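Long-range contacts in BtGH115A (Bacteroides thetaiotaomicron, PDB 5BY3), which is a family GH115 4-O-methyl-alpha-glucuronidase, a glycoside hydrolase with specificity for decorated arabinogalactans: residues Asp50-Thr58 with Thr139-Arg147; Asp367-His375 with Arg728-Asn739. All coordinates share one frame; numbering follows the deposited sequence.

Contact 1. Residues Asp50-Thr58 with Thr139-Arg147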
loop_
_atom_site.group_PDB
_atom_site.type_symbol
_atom_site.label_atom_id
_atom_site.label_comp_id
_atom_site.label_asym_id
_atom_site.label_seq_id
_atom_site.Cartn_x
_atom_site.Cartn_y
_atom_site.Cartn_z
ATOM N N ASP A 50 2.583 -4.921 -26.936
ATOM C CA ASP A 50 3.740 -4.078 -26.647
ATOM C C ASP A 50 4.755 -4.118 -27.757
ATOM O O ASP A 50 5.325 -3.093 -28.074
ATOM C CB ASP A 50 4.374 -4.454 -25.293
ATOM C CG ASP A 50 3.384 -4.349 -24.142
ATOM O OD1 ASP A 50 2.308 -3.689 -24.307
ATOM O OD2 ASP A 50 3.661 -4.955 -23.079
ATOM N N LEU A 51 4.974 -5.293 -28.356
ATOM C CA LEU A 51 5.786 -5.427 -29.575
ATOM C C LEU A 51 5.316 -4.521 -30.738
ATOM O O LEU A 51 6.143 -3.886 -31.393
ATOM C CB LEU A 51 5.836 -6.901 -30.020
ATOM C CG LEU A 51 6.885 -7.744 -29.285
ATOM C CD1 LEU A 51 6.458 -9.197 -29.322
ATOM C CD2 LEU A 51 8.289 -7.581 -29.831
ATOM N N GLN A 52 4.001 -4.483 -30.981
ATOM C CA GLN A 52 3.372 -3.524 -31.867
ATOM C C GLN A 52 3.608 -2.067 -31.446
ATOM O O GLN A 52 4.008 -1.245 -32.276
ATOM C CB GLN A 52 1.853 -3.797 -31.942
ATOM C CG GLN A 52 1.139 -3.225 -33.155
ATOM C CD GLN A 52 1.740 -3.675 -34.497
ATOM O OE1 GLN A 52 1.639 -4.840 -34.892
ATOM N NE2 GLN A 52 2.368 -2.740 -35.202
ATOM N N THR A 53 3.336 -1.734 -30.176
ATOM C CA THR A 53 3.432 -0.337 -29.727
ATOM C C THR A 53 4.884 0.154 -29.851
ATOM O O THR A 53 5.145 1.199 -30.444
ATOM C CB THR A 53 2.914 -0.159 -28.296
ATOM O OG1 THR A 53 1.615 -0.751 -28.178
ATOM C CG2 THR A 53 2.804 1.306 -27.905
ATOM N N VAL A 54 5.825 -0.622 -29.329
ATOM C CA VAL A 54 7.169 -0.121 -29.137
ATOM C C VAL A 54 7.905 -0.250 -30.436
ATOM O O VAL A 54 8.656 0.646 -30.775
ATOM C CB VAL A 54 7.924 -0.849 -27.982
ATOM C CG1 VAL A 54 9.443 -0.566 -27.962
ATOM C CG2 VAL A 54 7.330 -0.453 -26.647
ATOM N N LEU A 55 7.669 -1.344 -31.155
ATOM C CA LEU A 55 8.481 -1.710 -32.313
ATOM C C LEU A 55 7.740 -1.780 -33.655
ATOM O O LEU A 55 8.366 -2.026 -34.670
ATOM C CB LEU A 55 9.217 -3.036 -32.072
ATOM C CG LEU A 55 10.447 -3.056 -31.174
ATOM C CD1 LEU A 55 10.872 -4.501 -31.011
ATOM C CD2 LEU A 55 11.614 -2.265 -31.755
ATOM N N SER A 56 6.425 -1.578 -33.685
ATOM C CA SER A 56 5.660 -1.696 -34.954
ATOM C C SER A 56 5.857 -3.111 -35.550
ATOM O O SER A 56 5.961 -3.294 -36.768
ATOM C CB SER A 56 6.043 -0.587 -35.947
ATOM O OG SER A 56 5.924 0.673 -35.319
ATOM N N ALA A 57 5.921 -4.088 -34.646
ATOM C CA ALA A 57 6.293 -5.455 -34.953
ATOM C C ALA A 57 5.137 -6.385 -34.625
ATOM O O ALA A 57 4.711 -6.471 -33.471
ATOM C CB ALA A 57 7.547 -5.841 -34.178
ATOM N N THR A 58 4.609 -7.052 -35.652
ATOM C CA THR A 58 3.457 -7.952 -35.471
ATOM C C THR A 58 3.944 -9.345 -35.092
ATOM O O THR A 58 4.717 -9.965 -35.828
ATOM C CB THR A 58 2.581 -8.011 -36.727
ATOM O OG1 THR A 58 2.331 -6.676 -37.180
ATOM C CG2 THR A 58 1.237 -8.753 -36.465
ATOM N N THR A 139 2.577 6.511 -22.026
ATOM C CA THR A 139 2.756 6.031 -23.394
ATOM C C THR A 139 4.163 5.475 -23.666
ATOM O O THR A 139 5.136 6.201 -23.542
ATOM C CB THR A 139 2.418 7.113 -24.424
ATOM O OG1 THR A 139 1.238 7.840 -24.006
ATOM C CG2 THR A 139 2.175 6.467 -25.819
ATOM N N PRO A 140 4.279 4.172 -24.033
ATOM C CA PRO A 140 5.675 3.675 -24.286
ATOM C C PRO A 140 6.287 4.405 -25.449
ATOM O O PRO A 140 5.579 4.871 -26.349
ATOM C CB PRO A 140 5.515 2.180 -24.629
ATOM C CG PRO A 140 4.074 1.855 -24.286
ATOM C CD PRO A 140 3.251 3.132 -24.261
ATOM N N GLU A 141 7.598 4.526 -25.405
ATOM C CA GLU A 141 8.324 5.191 -26.455
ATOM C C GLU A 141 8.474 4.159 -27.562
ATOM O O GLU A 141 8.434 2.951 -27.297
ATOM C CB GLU A 141 9.682 5.662 -25.930
ATOM C CG GLU A 141 9.570 6.873 -25.024
ATOM C CD GLU A 141 10.899 7.552 -24.784
ATOM O OE1 GLU A 141 11.313 7.624 -23.599
ATOM O OE2 GLU A 141 11.527 8.007 -25.776
ATOM N N LYS A 142 8.630 4.628 -28.794
ATOM C CA LYS A 142 8.899 3.718 -29.886
ATOM C C LYS A 142 10.393 3.489 -29.956
ATOM O O LYS A 142 11.171 4.348 -29.558
ATOM C CB LYS A 142 8.365 4.258 -31.198
ATOM C CG LYS A 142 6.843 4.291 -31.260
ATOM C CD LYS A 142 6.370 5.568 -31.939
ATOM C CE LYS A 142 6.293 5.412 -33.443
ATOM N NZ LYS A 142 4.906 4.975 -33.742
ATOM N N LYS A 143 10.783 2.316 -30.431
ATOM C CA LYS A 143 12.190 2.030 -30.630
ATOM C C LYS A 143 12.499 1.650 -32.043
ATOM O O LYS A 143 11.685 1.033 -32.730
ATOM C CB LYS A 143 12.660 0.944 -29.671
ATOM C CG LYS A 143 13.141 1.528 -28.360
ATOM C CD LYS A 143 12.822 0.623 -27.204
ATOM C CE LYS A 143 13.817 -0.492 -27.087
ATOM N NZ LYS A 143 14.188 -0.332 -25.672
ATOM N N GLU A 144 13.685 2.028 -32.476
ATOM C CA GLU A 144 14.175 1.636 -33.779
ATOM C C GLU A 144 14.614 0.190 -33.842
ATOM O O GLU A 144 14.261 -0.494 -34.794
ATOM C CB GLU A 144 15.301 2.557 -34.227
ATOM C CG GLU A 144 14.834 3.560 -35.261
ATOM C CD GLU A 144 14.293 2.912 -36.547
ATOM O OE1 GLU A 144 14.973 2.014 -37.117
ATOM O OE2 GLU A 144 13.180 3.308 -36.984
ATOM N N THR A 145 15.420 -0.251 -32.869
ATOM C CA THR A 145 15.793 -1.669 -32.703
ATOM C C THR A 145 15.796 -2.040 -31.220
ATOM O O THR A 145 15.973 -1.189 -30.338
ATOM C CB THR A 145 17.192 -2.015 -33.241
ATOM O OG1 THR A 145 18.134 -1.141 -32.632
ATOM C CG2 THR A 145 17.295 -1.874 -34.770
ATOM N N PHE A 146 15.569 -3.324 -30.971
ATOM C CA PHE A 146 15.751 -3.932 -29.678
ATOM C C PHE A 146 16.783 -5.047 -29.796
ATOM O O PHE A 146 16.577 -5.989 -30.558
ATOM C CB PHE A 146 14.437 -4.479 -29.148
ATOM C CG PHE A 146 14.581 -5.197 -27.847
ATOM C CD1 PHE A 146 14.956 -4.501 -26.691
ATOM C CD2 PHE A 146 14.361 -6.571 -27.769
ATOM C CE1 PHE A 146 15.104 -5.173 -25.475
ATOM C CE2 PHE A 146 14.511 -7.233 -26.567
ATOM C CZ PHE A 146 14.885 -6.535 -25.423
ATOM N N ARG A 147 17.849 -4.939 -28.994
ATOM C CA ARG A 147 19.073 -5.747 -29.107
ATOM C C ARG A 147 19.549 -6.205 -27.738
ATOM O O ARG A 147 19.993 -5.388 -26.928
ATOM C CB ARG A 147 20.166 -4.895 -29.740
ATOM C CG ARG A 147 21.402 -5.654 -30.170
ATOM C CD ARG A 147 22.647 -4.994 -29.600
ATOM N NE ARG A 147 22.777 -3.567 -29.958
ATOM C CZ ARG A 147 23.348 -2.640 -29.181
ATOM N NH1 ARG A 147 23.825 -2.975 -27.983
ATOM N NH2 ARG A 147 23.440 -1.374 -29.593
#
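Val-54 straddles the chain at Pro-140 to Lys-143 because its first torsion (chi1 167°) sets CG1 anti to the backbone N and CG2 anti to the carbonyl carbon. CG2 packs on Pro-140 CB at 3.8 Å, while CG1 runs beside the Lys-143 side chain, 3.7 Å from its CD, the two pointing the same way. Between these partners both methyls rest against the carbonyl oxygen of Glu-141. An alanine here would remove both methyls and is likely to open a gap against Pro-140 and the aliphatic part of Lys-143. One backbone bond ties the segments: Lys-143 N donates to Val-54 O at 2.7 Å, nearly straight at 165°. The same oxygen takes a CA-H...O contact from Lys-142, whose CA lies 3.2 Å from Val-54 O. Further van der Waals contacts flank this point. Thr-53 CG2 meets Pro-140 CG at 3.9 Å, and the OG1 of Thr-53 is hydrogen-bonded to Arg-49 O. Leu-55 splits its methyls, CD2 near Lys-143 O at 3.4 Å and CD1 against Phe-146 CB, the Leu-55 and Phe-146 side chains crossing at about a right angle. The contact thus fastens the last turn of helix 38-55, after which Ser-56 breaks away with positive phi, to the chain entering strand 145-148. That strand pairs antiparallel with strand 20-23, whose Leu-22 also touches Leu-55.

Contact 2. Residues Asp367-His375 with Arg728-Asn739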
loop_
_atom_site.group_PDB
_atom_site.type_symbol
_atom_site.label_atom_id
_atom_site.label_comp_id
_atom_site.label_asym_id
_atom_site.label_seq_id
_atom_site.Cartn_x
_atom_site.Cartn_y
_atom_site.Cartn_z
ATOM N N ASP A 367 -1.968 -4.252 9.548
ATOM C CA ASP A 367 -1.504 -2.946 10.012
ATOM C C ASP A 367 -2.688 -2.275 10.719
ATOM O O ASP A 367 -3.760 -2.835 10.708
ATOM C CB ASP A 367 -0.958 -2.119 8.847
ATOM C CG ASP A 367 -2.065 -1.490 7.966
ATOM O OD1 ASP A 367 -3.298 -1.680 8.185
ATOM O OD2 ASP A 367 -1.676 -0.768 7.041
ATOM N N ASP A 368 -2.496 -1.085 11.307
ATOM C CA ASP A 368 -3.536 -0.429 12.099
ATOM C C ASP A 368 -4.339 0.556 11.234
ATOM O O ASP A 368 -4.914 1.521 11.728
ATOM C CB ASP A 368 -2.883 0.281 13.285
ATOM C CG ASP A 368 -1.914 1.428 12.863
ATOM O OD1 ASP A 368 -1.603 1.612 11.658
ATOM O OD2 ASP A 368 -1.468 2.172 13.767
ATOM N N ASN A 369 -4.325 0.304 9.933
ATOM C CA ASN A 369 -4.994 1.100 8.930
ATOM C C ASN A 369 -4.236 2.355 8.536
ATOM O O ASN A 369 -4.622 3.015 7.563
ATOM C CB ASN A 369 -6.448 1.442 9.333
ATOM C CG ASN A 369 -7.207 0.245 9.909
ATOM O OD1 ASN A 369 -7.731 0.315 11.037
ATOM N ND2 ASN A 369 -7.274 -0.839 9.153
ATOM N N TYR A 370 -3.184 2.697 9.291
ATOM C CA TYR A 370 -2.348 3.846 8.964
ATOM C C TYR A 370 -0.908 3.427 8.694
ATOM O O TYR A 370 0.034 4.226 8.840
ATOM C CB TYR A 370 -2.521 4.947 10.002
ATOM C CG TYR A 370 -3.974 5.440 10.123
ATOM C CD1 TYR A 370 -4.968 4.650 10.701
ATOM C CD2 TYR A 370 -4.361 6.710 9.635
ATOM C CE1 TYR A 370 -6.284 5.099 10.789
ATOM C CE2 TYR A 370 -5.688 7.169 9.719
ATOM C CZ TYR A 370 -6.634 6.366 10.289
ATOM O OH TYR A 370 -7.925 6.793 10.368
ATOM N N GLY A 371 -0.740 2.183 8.234
ATOM C CA GLY A 371 0.557 1.697 7.756
ATOM C C GLY A 371 1.554 1.291 8.843
ATOM O O GLY A 371 2.771 1.166 8.575
ATOM N N TYR A 372 1.043 1.100 10.067
ATOM C CA TYR A 372 1.812 0.506 11.175
ATOM C C TYR A 372 1.340 -0.890 11.530
ATOM O O TYR A 372 0.248 -1.080 12.101
ATOM C CB TYR A 372 1.765 1.396 12.410
ATOM C CG TYR A 372 2.296 2.787 12.145
ATOM C CD1 TYR A 372 3.684 3.033 12.053
ATOM C CD2 TYR A 372 1.408 3.867 11.942
ATOM C CE1 TYR A 372 4.180 4.323 11.820
ATOM C CE2 TYR A 372 1.895 5.141 11.689
ATOM C CZ TYR A 372 3.267 5.365 11.627
ATOM O OH TYR A 372 3.702 6.650 11.415
ATOM N N ILE A 373 2.164 -1.870 11.172
ATOM C CA ILE A 373 1.868 -3.308 11.417
ATOM C C ILE A 373 1.649 -3.613 12.909
ATOM O O ILE A 373 2.525 -3.316 13.738
ATOM C CB ILE A 373 2.953 -4.204 10.767
ATOM C CG1 ILE A 373 2.884 -4.003 9.255
ATOM C CG2 ILE A 373 2.734 -5.679 11.102
ATOM C CD1 ILE A 373 4.026 -4.598 8.447
ATOM N N ARG A 374 0.483 -4.184 13.252
ATOM C CA ARG A 374 0.155 -4.456 14.680
ATOM C C ARG A 374 0.930 -5.670 15.271
ATOM O O ARG A 374 1.311 -5.664 16.441
ATOM C CB ARG A 374 -1.352 -4.581 14.927
ATOM C CG ARG A 374 -2.160 -3.290 14.736
ATOM C CD ARG A 374 -3.317 -3.281 15.729
ATOM N NE ARG A 374 -4.111 -2.065 15.717
ATOM C CZ ARG A 374 -3.989 -1.070 16.581
ATOM N NH1 ARG A 374 -3.075 -1.118 17.567
ATOM N NH2 ARG A 374 -4.778 -0.016 16.467
ATOM N N HIS A 375 1.182 -6.700 14.463
ATOM C CA HIS A 375 1.802 -7.893 15.019
ATOM C C HIS A 375 2.795 -8.549 14.095
ATOM O O HIS A 375 2.499 -8.807 12.916
ATOM C CB HIS A 375 0.747 -8.915 15.496
ATOM C CG HIS A 375 1.343 -10.126 16.133
ATOM N ND1 HIS A 375 1.577 -10.210 17.487
ATOM C CD2 HIS A 375 1.803 -11.284 15.595
ATOM C CE1 HIS A 375 2.136 -11.376 17.759
ATOM N NE2 HIS A 375 2.295 -12.040 16.628
ATOM N N ARG A 728 -7.432 1.003 19.766
ATOM C CA ARG A 728 -7.667 2.281 19.129
ATOM C C ARG A 728 -8.077 3.336 20.177
ATOM O O ARG A 728 -9.198 3.843 20.157
ATOM C CB ARG A 728 -8.716 2.123 18.031
ATOM C CG ARG A 728 -8.538 0.856 17.184
ATOM C CD ARG A 728 -8.971 0.983 15.738
ATOM N NE ARG A 728 -10.420 1.200 15.582
ATOM C CZ ARG A 728 -11.341 0.246 15.615
ATOM N NH1 ARG A 728 -10.994 -1.018 15.838
ATOM N NH2 ARG A 728 -12.611 0.535 15.463
ATOM N N SER A 729 -7.136 3.652 21.059
ATOM C CA SER A 729 -7.290 4.607 22.143
ATOM C C SER A 729 -7.153 6.043 21.675
ATOM O O SER A 729 -6.799 6.299 20.536
ATOM C CB SER A 729 -6.167 4.366 23.154
ATOM O OG SER A 729 -4.907 4.419 22.502
ATOM N N GLU A 730 -7.408 6.972 22.574
ATOM C CA GLU A 730 -7.238 8.399 22.307
ATOM C C GLU A 730 -5.793 8.748 21.837
ATOM O O GLU A 730 -5.626 9.453 20.826
ATOM C CB GLU A 730 -7.634 9.199 23.563
ATOM C CG GLU A 730 -7.700 10.711 23.393
ATOM C CD GLU A 730 -8.664 11.131 22.296
ATOM O OE1 GLU A 730 -9.718 10.465 22.122
ATOM O OE2 GLU A 730 -8.349 12.120 21.598
ATOM N N GLU A 731 -4.774 8.225 22.537
ATOM C CA GLU A 731 -3.381 8.417 22.160
ATOM C C GLU A 731 -3.007 7.826 20.799
ATOM O O GLU A 731 -2.281 8.461 20.026
ATOM C CB GLU A 731 -2.425 7.874 23.212
ATOM C CG GLU A 731 -1.007 8.369 23.055
ATOM C CD GLU A 731 -0.128 7.934 24.199
ATOM O OE1 GLU A 731 0.318 6.749 24.264
ATOM O OE2 GLU A 731 0.140 8.814 25.035
ATOM N N TRP A 732 -3.486 6.621 20.517
ATOM C CA TRP A 732 -3.271 6.016 19.228
ATOM C C TRP A 732 -3.903 6.886 18.108
ATOM O O TRP A 732 -3.375 6.949 16.998
ATOM C CB TRP A 732 -3.773 4.563 19.194
ATOM C CG TRP A 732 -3.705 3.969 17.799
ATOM C CD1 TRP A 732 -2.631 3.343 17.202
ATOM C CD2 TRP A 732 -4.731 4.039 16.795
ATOM N NE1 TRP A 732 -2.952 2.983 15.893
ATOM C CE2 TRP A 732 -4.229 3.397 15.625
ATOM C CE3 TRP A 732 -6.036 4.549 16.780
ATOM C CZ2 TRP A 732 -5.001 3.241 14.469
ATOM C CZ3 TRP A 732 -6.779 4.422 15.602
ATOM C CH2 TRP A 732 -6.253 3.779 14.474
ATOM N N LYS A 733 -4.995 7.569 18.415
ATOM C CA LYS A 733 -5.719 8.342 17.404
ATOM C C LYS A 733 -4.873 9.557 17.073
ATOM O O LYS A 733 -4.662 9.864 15.921
ATOM C CB LYS A 733 -7.114 8.764 17.906
ATOM C CG LYS A 733 -8.176 7.679 17.747
ATOM C CD LYS A 733 -9.463 8.075 18.447
ATOM C CE LYS A 733 -10.526 6.974 18.376
ATOM N NZ LYS A 733 -11.724 7.365 19.187
ATOM N N GLU A 734 -4.403 10.219 18.118
ATOM C CA GLU A 734 -3.457 11.307 18.058
ATOM C C GLU A 734 -2.221 10.865 17.290
ATOM O O GLU A 734 -1.783 11.572 16.381
ATOM C CB GLU A 734 -3.076 11.725 19.488
ATOM C CG GLU A 734 -3.658 13.032 19.999
ATOM C CD GLU A 734 -5.036 13.338 19.436
ATOM O OE1 GLU A 734 -5.988 12.632 19.816
ATOM O OE2 GLU A 734 -5.175 14.277 18.617
ATOM N N ASN A 735 -1.676 9.700 17.659
ATOM C CA ASN A 735 -0.435 9.202 17.095
ATOM C C ASN A 735 -0.549 9.134 15.565
ATOM O O ASN A 735 0.248 9.720 14.887
ATOM C CB ASN A 735 -0.078 7.811 17.662
ATOM C CG ASN A 735 0.641 7.860 19.041
ATOM O OD1 ASN A 735 0.807 8.924 19.679
ATOM N ND2 ASN A 735 1.078 6.674 19.498
ATOM N N VAL A 736 -1.535 8.438 15.022
ATOM C CA VAL A 736 -1.570 8.160 13.582
ATOM C C VAL A 736 -1.952 9.362 12.696
ATOM O O VAL A 736 -1.604 9.396 11.538
ATOM C CB VAL A 736 -2.490 6.965 13.269
ATOM C CG1 VAL A 736 -1.931 5.698 13.899
ATOM C CG2 VAL A 736 -3.922 7.222 13.739
ATOM N N LEU A 737 -2.666 10.342 13.250
ATOM C CA LEU A 737 -2.984 11.562 12.529
ATOM C C LEU A 737 -1.730 12.419 12.239
ATOM O O LEU A 737 -1.642 13.043 11.174
ATOM C CB LEU A 737 -4.009 12.409 13.313
ATOM C CG LEU A 737 -5.511 12.045 13.277
ATOM C CD1 LEU A 737 -6.380 12.864 14.249
ATOM C CD2 LEU A 737 -6.137 12.099 11.884
ATOM N N ARG A 738 -0.796 12.457 13.195
ATOM C CA ARG A 738 0.381 13.317 13.136
ATOM C C ARG A 738 1.660 12.529 12.822
ATOM O O ARG A 738 2.734 13.107 12.675
ATOM C CB ARG A 738 0.544 14.122 14.451
ATOM C CG ARG A 738 0.943 13.267 15.621
ATOM C CD ARG A 738 0.755 13.951 16.947
ATOM N NE ARG A 738 0.933 12.918 17.929
ATOM C CZ ARG A 738 0.444 12.930 19.170
ATOM N NH1 ARG A 738 -0.261 13.972 19.630
ATOM N NH2 ARG A 738 0.671 11.874 19.939
ATOM N N ASN A 739 1.517 11.208 12.729
ATOM C CA ASN A 739 2.629 10.268 12.605
ATOM C C ASN A 739 3.784 10.551 13.592
ATOM O O ASN A 739 4.957 10.436 13.242
ATOM C CB ASN A 739 3.122 10.205 11.160
ATOM C CG ASN A 739 2.144 9.508 10.261
ATOM O OD1 ASN A 739 1.882 8.293 10.392
ATOM N ND2 ASN A 739 1.550 10.275 9.360
HETATM O O HOH W 1 0.545 6.828 8.720
#
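The Trp-732 indole is sandwiched: Arg-374 NH2 lies 3.5 Å above one face, offset toward the rim, and Val-736 CG1 lies against the opposite face. The arginine makes an off-centre cation-pi contact, its CZ 4.6 Å from the centroid of the five-membered ring and the guanidinium turned 35° from the indole plane. At the indole edge, NE1 donates to Asp-368 OD2 (2.7 Å, 158°), reaching OD2 on its anti side but tilted 32° out of the carboxylate plane. His-700 NE2 also bonds this OD2. Asp-368 OD1 accepts Tyr-370 N and Tyr-372 N from opposite faces of the carboxylate plane, the former closing an Asx turn, so one side chain both shapes the loop and grips the tryptophan. Val-736 CG2 sits over one face of the Tyr-370 ring in a CH-pi contact, 4.0 Å from the ring centroid. Tyr-372 OH donates to Asn-739 OD1 at 2.7 Å, with that oxygen at the edge of the tyrosine ring. A water bridges the same OD1 to Tyr-370 O. The buried interface joins the loop after strand 362-366, at the C-terminal end of a TIM-barrel strand, to helix 730-738, N-capped by Ser-729, in the C-terminal domain; the helix leads into strand 741-748.

How the contacts relate
Contact 1 and contact 2 lie on opposite sides of the chain's centre, their own centres about 47 Å apart and their nearest atoms about 30 Å apart, so neither touches the other. They follow in series along the chain: 50-58 with 139-147 closes before 367-375 opens. Contact 1 is peripheral, its centre about 31 Å from the chain's centre, partly buried and within the N-terminal part; contact 2 is buried, its centre about 16 Å from the chain's, and spans 352 intervening residues. The nickel ion, bound by Leu-404 and Asp-436, is about 14 Å from the Tyr-370 side chain, so contact 2 is not part of that site.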